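PDB 2V0X: lamina-associated polypeptide 2 isoforms alpha/zeta from Mus musculus, which forms dimers through this largely helical domain as a component of the nuclear lamina, and probably acts together with lamin A and chromatin. Local coordinates for residues E45-I50 against A212-G217; G190-W195 against T218-E223. The protein carries 2 engineered substitutions. One frame throughout, in Å; residues are numbered along the deposited sequence.

How the contacts relate
Two successive pieces of the loop after helix 203-211 supply one side of both contacts. In contact 1 residues 212-217 meet the turn at the end of helix 35-46; in contact 2 residues 218-223 pack against the last turns of the long helix 152-196. The order along the chain is 45-50, 190-195, 212-217, 218-223, so the two pairings cross, and their centres are about 10 Å apart. R192 ties them together: its NH1 donates to A212 O at 2.9 Å. Both contacts also touch the second subunit, so the loop that binds distant parts of one chain together lies at the dimer interface.

Contact 1 (E45-I50 against A212-G217); sequences EEWQQI and APFKGG
The type I beta turn E46-Q49, into which helix 35-46 runs, meets the loop after helix 203-211 through W47 and F214. The backbone carbonyl W47 O takes the amide F214 N at 2.9 Å, with an N-H...O angle of 166°, and the two side chains lie alongside each other, pointing the same way. F214 brings its ring edge over the six-membered ring of W47, an edge-to-face pair with planes at 51°; F214 CD2 comes to 3.4 Å from W47 CD2. With F214 CG anti to the backbone N (chi1 175°), the ring lies beside its own carbonyl carbon, toward the chain that follows, and G216 N sits above the centre of one face. In this mostly helical dimerization domain the pair is closed in further by Y114 of the second subunit, which packs on both rings, while W47 NE1 donates to A181 O of helix 152-196. I50 CG2 lies 3.7 Å from F214 CB, across that side chain. Beside it a water bridges the segments, accepting from I50 N at 2.9 Å and donating to A212 O at 3.0 Å. On the exposed flank Q48 OE1 reaches P213 CB at 4.0 Å, and Q48 NE2 is bonded to E44 O.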
ATOM      1  N   GLU B  45     -13.219  -7.770   6.063  1.00 49.71           N
ATOM      2  CA  GLU B  45     -13.144  -9.154   5.595  1.00 49.99           C
ATOM      3  C   GLU B  45     -11.719  -9.679   5.673  1.00 50.80           C
ATOM      4  O   GLU B  45     -11.499 -10.823   6.076  1.00 54.37           O
ATOM      5  CB  GLU B  45     -13.634  -9.284   4.152  1.00 52.59           C
ATOM      6  CG  GLU B  45     -15.132  -9.099   3.978  1.00 87.14           C
ATOM      7  CD  GLU B  45     -15.551  -9.094   2.517  1.00117.05           C
ATOM      8  OE1 GLU B  45     -15.336 -10.118   1.829  1.00134.57           O
ATOM      9  OE2 GLU B  45     -16.093  -8.067   2.056  1.00117.40           O
ATOM     10  N   GLU B  46     -10.755  -8.848   5.279  1.00 46.92           N
ATOM     11  CA  GLU B  46      -9.345  -9.238   5.310  1.00 43.29           C
ATOM     12  C   GLU B  46      -8.840  -9.361   6.732  1.00 38.93           C
ATOM     13  O   GLU B  46      -7.997 -10.196   7.027  1.00 39.23           O
ATOM     14  CB  GLU B  46      -8.469  -8.212   4.581  1.00 43.61           C
ATOM     15  CG  GLU B  46      -8.794  -8.035   3.110  1.00 53.49           C
ATOM     16  CD  GLU B  46      -8.646  -9.314   2.310  1.00 60.50           C
ATOM     17  OE1 GLU B  46      -7.642 -10.039   2.502  1.00 70.68           O
ATOM     18  OE2 GLU B  46      -9.535  -9.580   1.479  1.00 66.76           O
ATOM     19  N   TRP B  47      -9.371  -8.530   7.616  1.00 33.94           N
ATOM     20  CA  TRP B  47      -8.943  -8.521   9.007  1.00 30.86           C
ATOM     21  C   TRP B  47      -9.480  -9.658   9.869  1.00 34.34           C
ATOM     22  O   TRP B  47      -9.075  -9.801  11.021  1.00 37.03           O
ATOM     23  CB  TRP B  47      -9.259  -7.173   9.635  1.00 28.04           C
ATOM     24  CG  TRP B  47      -8.364  -6.088   9.147  1.00 27.44           C
ATOM     25  CD1 TRP B  47      -7.325  -6.211   8.245  1.00 27.52           C
ATOM     26  CD2 TRP B  47      -8.389  -4.712   9.545  1.00 27.08           C
ATOM     27  NE1 TRP B  47      -6.711  -4.993   8.067  1.00 27.64           N
ATOM     28  CE2 TRP B  47      -7.340  -4.056   8.850  1.00 27.74           C
ATOM     29  CE3 TRP B  47      -9.189  -3.968  10.428  1.00 25.96           C
ATOM     30  CZ2 TRP B  47      -7.078  -2.688   9.010  1.00 28.31           C
ATOM     31  CZ3 TRP B  47      -8.920  -2.607  10.591  1.00 25.91           C
ATOM     32  CH2 TRP B  47      -7.876  -1.980   9.885  1.00 26.58           C
ATOM     33  N   GLN B  48     -10.374 -10.470   9.312  1.00 37.26           N
ATOM     34  CA  GLN B  48     -10.943 -11.583  10.059  1.00 41.35           C
ATOM     35  C   GLN B  48      -9.908 -12.691  10.218  1.00 42.25           C
ATOM     36  O   GLN B  48      -9.986 -13.502  11.136  1.00 43.17           O
ATOM     37  CB  GLN B  48     -12.202 -12.125   9.367  1.00 54.01           C
ATOM     38  CG  GLN B  48     -13.363 -11.135   9.296  1.00 61.51           C
ATOM     39  CD  GLN B  48     -13.804 -10.635  10.663  1.00 68.10           C
ATOM     40  OE1 GLN B  48     -14.166 -11.423  11.536  1.00 68.45           O
ATOM     41  NE2 GLN B  48     -13.781  -9.321  10.851  1.00 70.67           N
ATOM     42  N   GLN B  49      -8.904 -12.678   9.351  1.00 41.97           N
ATOM     43  CA  GLN B  49      -7.843 -13.677   9.383  1.00 41.49           C
ATOM     44  C   GLN B  49      -6.584 -12.929   8.932  1.00 39.44           C
ATOM     45  O   GLN B  49      -6.284 -12.901   7.750  1.00 40.56           O
ATOM     46  CB  GLN B  49      -8.203 -14.799   8.400  1.00 48.20           C
ATOM     47  CG  GLN B  49      -7.885 -16.211   8.870  1.00 64.14           C
ATOM     48  CD  GLN B  49      -6.429 -16.570   8.709  1.00 87.68           C
ATOM     49  OE1 GLN B  49      -6.023 -17.100   7.677  1.00 89.08           O
ATOM     50  NE2 GLN B  49      -5.634 -16.298   9.735  1.00106.97           N
ATOM     51  N   ILE B  50      -5.870 -12.298   9.867  1.00 35.97           N
ATOM     52  CA  ILE B  50      -4.681 -11.523   9.497  1.00 37.35           C
ATOM     53  C   ILE B  50      -3.464 -12.357   9.116  1.00 42.45           C
ATOM     54  O   ILE B  50      -2.570 -11.861   8.436  1.00 43.70           O
ATOM     55  CB  ILE B  50      -4.274 -10.477  10.571  1.00 34.79           C
ATOM     56  CG1 ILE B  50      -3.876 -11.160  11.887  1.00 39.70           C
ATOM     57  CG2 ILE B  50      -5.400  -9.479  10.780  1.00 32.01           C
ATOM     58  CD1 ILE B  50      -3.403 -10.180  12.962  1.00 36.60           C
ATOM     59  N   ALA B 212      -6.852 -13.845  17.083  1.00 42.37           N
ATOM     60  CA  ALA B 212      -8.139 -13.173  17.112  1.00 41.67           C
ATOM     61  C   ALA B 212      -8.282 -12.279  15.878  1.00 42.53           C
ATOM     62  O   ALA B 212      -7.301 -11.969  15.193  1.00 42.50           O
ATOM     63  CB  ALA B 212      -8.241 -12.312  18.375  1.00 40.51           C
ATOM     64  N   PRO B 213      -9.528 -11.940  15.523  1.00 41.96           N
ATOM     65  CA  PRO B 213      -9.763 -11.068  14.366  1.00 40.61           C
ATOM     66  C   PRO B 213      -9.219  -9.694  14.740  1.00 37.97           C
ATOM     67  O   PRO B 213      -9.182  -9.350  15.914  1.00 39.47           O
ATOM     68  CB  PRO B 213     -11.286 -11.026  14.292  1.00 41.35           C
ATOM     69  CG  PRO B 213     -11.675 -12.402  14.793  1.00 42.08           C
ATOM     70  CD  PRO B 213     -10.786 -12.547  15.995  1.00 41.49           C
ATOM     71  N   PHE B 214      -8.739  -8.934  13.768  1.00 34.72           N
ATOM     72  CA  PHE B 214      -8.259  -7.596  14.073  1.00 33.80           C
ATOM     73  C   PHE B 214      -9.417  -6.655  13.790  1.00 36.57           C
ATOM     74  O   PHE B 214     -10.050  -6.746  12.738  1.00 39.38           O
ATOM     75  CB  PHE B 214      -7.080  -7.220  13.192  1.00 32.05           C
ATOM     76  CG  PHE B 214      -6.623  -5.800  13.379  1.00 29.68           C
ATOM     77  CD1 PHE B 214      -6.385  -5.295  14.650  1.00 29.06           C
ATOM     78  CD2 PHE B 214      -6.387  -4.985  12.281  1.00 29.09           C
ATOM     79  CE1 PHE B 214      -5.913  -4.007  14.829  1.00 29.53           C
ATOM     80  CE2 PHE B 214      -5.915  -3.689  12.442  1.00 29.64           C
ATOM     81  CZ  PHE B 214      -5.675  -3.196  13.712  1.00 30.03           C
ATOM     82  N   LYS B 215      -9.648  -5.706  14.684  1.00 37.69           N
ATOM     83  CA  LYS B 215     -10.755  -4.779  14.515  1.00 36.88           C
ATOM     84  C   LYS B 215     -10.363  -3.314  14.401  1.00 39.16           C
ATOM     85  O   LYS B 215     -11.233  -2.458  14.260  1.00 43.31           O
ATOM     86  CB  LYS B 215     -11.741  -4.957  15.676  1.00 40.65           C
ATOM     87  CG  LYS B 215     -12.274  -6.382  15.845  1.00 56.74           C
ATOM     88  CD  LYS B 215     -12.975  -6.884  14.581  1.00 79.53           C
ATOM     89  CE  LYS B 215     -14.192  -6.038  14.225  1.00 88.85           C
ATOM     90  NZ  LYS B 215     -14.809  -6.460  12.936  1.00 87.28           N
ATOM     91  N   GLY B 216      -9.065  -3.019  14.447  1.00 37.88           N
ATOM     92  CA  GLY B 216      -8.622  -1.639  14.373  1.00 36.24           C
ATOM     93  C   GLY B 216      -8.718  -1.022  15.757  1.00 37.86           C
ATOM     94  O   GLY B 216      -9.304  -1.619  16.653  1.00 38.19           O
ATOM     95  N   GLY B 217      -8.120   0.148  15.956  1.00 38.21           N
ATOM     96  CA  GLY B 217      -8.172   0.793  17.260  1.00 39.28           C
ATOM     97  C   GLY B 217      -7.037   0.328  18.153  1.00 42.54           C
ATOM     98  O   GLY B 217      -6.134   1.108  18.486  1.00 44.63           O
TER
HETATM   99  O   HOH W   1      -6.715 -13.158  12.516  1.00 61.52           O

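Contact 2 (G190-W195 against T218-E223); sequences GRRYLW and TLFGGE
R192, near the end of helix 152-196, grips L219 O side-on where the loop folds back against that helix, one arm of the long helical hairpin it makes with helix 100-146. R192 NE donates at 2.8 Å and R192 NH2 at 3.0 Å to that one oxygen, which lies in the guanidinium plane. The chain is extended from CG to NE, which carries the edge of the guanidinium to L219 O; its NH1 goes on to T210 O. This is the tight side: F220 runs past R192 in the opposite direction, with CE2 3.4 Å from R192 CG and ring and guanidinium planes 16° apart. A leucine here lacks all three nitrogens, and L219 O would probably be left without these two mates, the loop less firmly tied to the helix. L219 turns its side chain to the helix, CD1 lying 3.2 Å from R191 NH1, a nitrogen held by P75 O of the second subunit. Packing is looser toward W195, whose CD1 is 3.8 Å from L219 CD2. Past F220 the loop leaves the helix, and G222 and E223 are poorly ordered. Before them, G221 N makes a weak bond to T218 OG1, 2.8 Å long but bent to 119°.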
ATOM      1  N   GLY B 190       2.621  -8.967  13.204  1.00 31.66           N
ATOM      2  CA  GLY B 190       3.986  -8.853  13.663  1.00 26.68           C
ATOM      3  C   GLY B 190       4.057  -8.228  15.047  1.00 28.67           C
ATOM      4  O   GLY B 190       4.754  -8.743  15.930  1.00 34.54           O
ATOM      5  N   ARG B 191       3.303  -7.150  15.254  1.00 25.75           N
ATOM      6  CA  ARG B 191       3.303  -6.451  16.537  1.00 26.42           C
ATOM      7  C   ARG B 191       2.649  -7.235  17.666  1.00 27.22           C
ATOM      8  O   ARG B 191       3.020  -7.057  18.824  1.00 28.87           O
ATOM      9  CB  ARG B 191       2.700  -5.036  16.410  1.00 27.45           C
ATOM     10  CG  ARG B 191       3.541  -4.096  15.530  1.00 25.38           C
ATOM     11  CD  ARG B 191       2.875  -2.734  15.331  1.00 34.05           C
ATOM     12  NE  ARG B 191       2.797  -1.955  16.564  1.00 38.44           N
ATOM     13  CZ  ARG B 191       1.689  -1.383  17.026  1.00 36.48           C
ATOM     14  NH1 ARG B 191       0.548  -1.506  16.364  1.00 27.44           N
ATOM     15  NH2 ARG B 191       1.730  -0.647  18.132  1.00 23.92           N
ATOM     16  N   ARG B 192       1.662  -8.068  17.352  1.00 26.64           N
ATOM     17  CA  ARG B 192       1.048  -8.894  18.392  1.00 26.15           C
ATOM     18  C   ARG B 192       2.128  -9.837  18.964  1.00 28.74           C
ATOM     19  O   ARG B 192       2.310  -9.917  20.177  1.00 29.16           O
ATOM     20  CB  ARG B 192      -0.123  -9.694  17.839  1.00 24.45           C
ATOM     21  CG  ARG B 192      -1.389  -8.876  17.685  1.00 23.71           C
ATOM     22  CD  ARG B 192      -2.487  -9.744  17.151  1.00 23.71           C
ATOM     23  NE  ARG B 192      -3.756  -9.027  17.130  1.00 26.20           N
ATOM     24  CZ  ARG B 192      -4.901  -9.571  16.739  1.00 27.14           C
ATOM     25  NH1 ARG B 192      -4.918 -10.830  16.349  1.00 29.03           N
ATOM     26  NH2 ARG B 192      -6.017  -8.854  16.716  1.00 29.71           N
ATOM     27  N   TYR B 193       2.900 -10.477  18.087  1.00 29.53           N
ATOM     28  CA  TYR B 193       3.974 -11.375  18.533  1.00 29.94           C
ATOM     29  C   TYR B 193       5.025 -10.598  19.306  1.00 31.19           C
ATOM     30  O   TYR B 193       5.515 -11.045  20.346  1.00 35.54           O
ATOM     31  CB  TYR B 193       4.641 -12.072  17.344  1.00 30.98           C
ATOM     32  CG  TYR B 193       3.850 -13.241  16.812  1.00 33.07           C
ATOM     33  CD1 TYR B 193       3.062 -13.118  15.667  1.00 31.79           C
ATOM     34  CD2 TYR B 193       3.908 -14.485  17.443  1.00 34.87           C
ATOM     35  CE1 TYR B 193       2.350 -14.210  15.160  1.00 31.42           C
ATOM     36  CE2 TYR B 193       3.206 -15.579  16.950  1.00 35.41           C
ATOM     37  CZ  TYR B 193       2.430 -15.435  15.807  1.00 39.45           C
ATOM     38  OH  TYR B 193       1.741 -16.521  15.313  1.00 46.50           O
ATOM     39  N   LEU B 194       5.342  -9.408  18.819  1.00 28.74           N
ATOM     40  CA  LEU B 194       6.338  -8.586  19.470  1.00 28.67           C
ATOM     41  C   LEU B 194       5.968  -8.143  20.878  1.00 31.57           C
ATOM     42  O   LEU B 194       6.812  -8.172  21.769  1.00 34.20           O
ATOM     43  CB  LEU B 194       6.659  -7.367  18.625  1.00 28.59           C
ATOM     44  CG  LEU B 194       7.740  -6.455  19.197  1.00 31.00           C
ATOM     45  CD1 LEU B 194       9.109  -7.181  19.196  1.00 31.32           C
ATOM     46  CD2 LEU B 194       7.801  -5.191  18.350  1.00 31.31           C
ATOM     47  N   TRP B 195       4.722  -7.703  21.065  1.00 33.04           N
ATOM     48  CA  TRP B 195       4.252  -7.232  22.362  1.00 32.13           C
ATOM     49  C   TRP B 195       3.865  -8.317  23.366  1.00 34.04           C
ATOM     50  O   TRP B 195       3.885  -8.067  24.570  1.00 35.43           O
ATOM     51  CB  TRP B 195       3.125  -6.203  22.201  1.00 31.45           C
ATOM     52  CG  TRP B 195       3.660  -4.894  21.761  1.00 32.57           C
ATOM     53  CD1 TRP B 195       3.778  -4.447  20.467  1.00 33.39           C
ATOM     54  CD2 TRP B 195       4.270  -3.891  22.589  1.00 32.78           C
ATOM     55  NE1 TRP B 195       4.434  -3.244  20.445  1.00 33.87           N
ATOM     56  CE2 TRP B 195       4.748  -2.877  21.729  1.00 34.32           C
ATOM     57  CE3 TRP B 195       4.464  -3.756  23.969  1.00 33.29           C
ATOM     58  CZ2 TRP B 195       5.413  -1.739  22.201  1.00 36.43           C
ATOM     59  CZ3 TRP B 195       5.124  -2.625  24.445  1.00 34.99           C
ATOM     60  CH2 TRP B 195       5.593  -1.627  23.564  1.00 35.90           C
ATOM     61  N   THR B 218      -7.107  -0.925  18.589  1.00 40.67           N
ATOM     62  CA  THR B 218      -6.049  -1.492  19.417  1.00 36.30           C
ATOM     63  C   THR B 218      -5.587  -2.846  18.847  1.00 33.31           C
ATOM     64  O   THR B 218      -6.339  -3.543  18.165  1.00 31.92           O
ATOM     65  CB  THR B 218      -6.470  -1.667  20.902  1.00 36.55           C
ATOM     66  OG1 THR B 218      -7.522  -2.626  20.997  1.00 48.09           O
ATOM     67  CG2 THR B 218      -6.915  -0.342  21.505  1.00 36.99           C
ATOM     68  N   LEU B 219      -4.360  -3.221  19.177  1.00 31.41           N
ATOM     69  CA  LEU B 219      -3.757  -4.467  18.700  1.00 30.82           C
ATOM     70  C   LEU B 219      -4.611  -5.697  19.027  1.00 32.08           C
ATOM     71  O   LEU B 219      -4.775  -6.592  18.197  1.00 33.76           O
ATOM     72  CB  LEU B 219      -2.372  -4.596  19.333  1.00 30.75           C
ATOM     73  CG  LEU B 219      -1.120  -4.972  18.543  1.00 32.96           C
ATOM     74  CD1 LEU B 219      -1.022  -4.185  17.246  1.00 35.84           C
ATOM     75  CD2 LEU B 219       0.090  -4.722  19.444  1.00 31.57           C
ATOM     76  N   PHE B 220      -5.212  -5.714  20.211  1.00 33.00           N
ATOM     77  CA  PHE B 220      -6.007  -6.866  20.613  1.00 36.27           C
ATOM     78  C   PHE B 220      -7.494  -6.599  20.874  1.00 41.53           C
ATOM     79  O   PHE B 220      -8.232  -7.519  21.265  1.00 41.21           O
ATOM     80  CB  PHE B 220      -5.378  -7.515  21.850  1.00 34.64           C
ATOM     81  CG  PHE B 220      -3.944  -7.938  21.660  1.00 31.81           C
ATOM     82  CD1 PHE B 220      -2.912  -7.212  22.245  1.00 31.16           C
ATOM     83  CD2 PHE B 220      -3.637  -9.095  20.958  1.00 31.09           C
ATOM     84  CE1 PHE B 220      -1.583  -7.640  22.141  1.00 30.27           C
ATOM     85  CE2 PHE B 220      -2.318  -9.540  20.842  1.00 31.27           C
ATOM     86  CZ  PHE B 220      -1.290  -8.814  21.435  1.00 31.50           C
ATOM     87  N   GLY B 221      -7.922  -5.350  20.676  1.00 48.54           N
ATOM     88  CA  GLY B 221      -9.312  -4.966  20.900  1.00 51.69           C
ATOM     89  C   GLY B 221     -10.347  -5.931  20.345  1.00 57.08           C
ATOM     90  O   GLY B 221     -10.179  -6.491  19.259  1.00 58.25           O
ATOM     91  N   GLY B 222     -11.418  -6.134  21.104  1.00 60.43           N
ATOM     92  CA  GLY B 222     -12.464  -7.046  20.675  1.00 63.95           C
ATOM     93  C   GLY B 222     -12.283  -8.436  21.261  1.00 67.74           C
ATOM     94  O   GLY B 222     -13.253  -9.177  21.439  1.00 64.90           O
ATOM     95  N   GLU B 223     -11.039  -8.786  21.572  1.00 73.90           N
ATOM     96  CA  GLU B 223     -10.722 -10.092  22.141  1.00 76.54           C
ATOM     97  C   GLU B 223     -10.091  -9.971  23.530  1.00 77.63           C
ATOM     98  O   GLU B 223     -10.319 -10.818  24.394  1.00 79.09           O
ATOM     99  CB  GLU B 223      -9.770 -10.847  21.207  1.00 78.87           C
ATOM    100  CG  GLU B 223      -9.353 -12.238  21.685  1.00 82.35           C
ATOM    101  CD  GLU B 223     -10.468 -13.263  21.591  1.00 91.18           C
ATOM    102  OE1 GLU B 223     -10.896 -13.765  22.650  1.00105.73           O
ATOM    103  OE2 GLU B 223     -10.908 -13.577  20.462  1.00 80.05           O
TER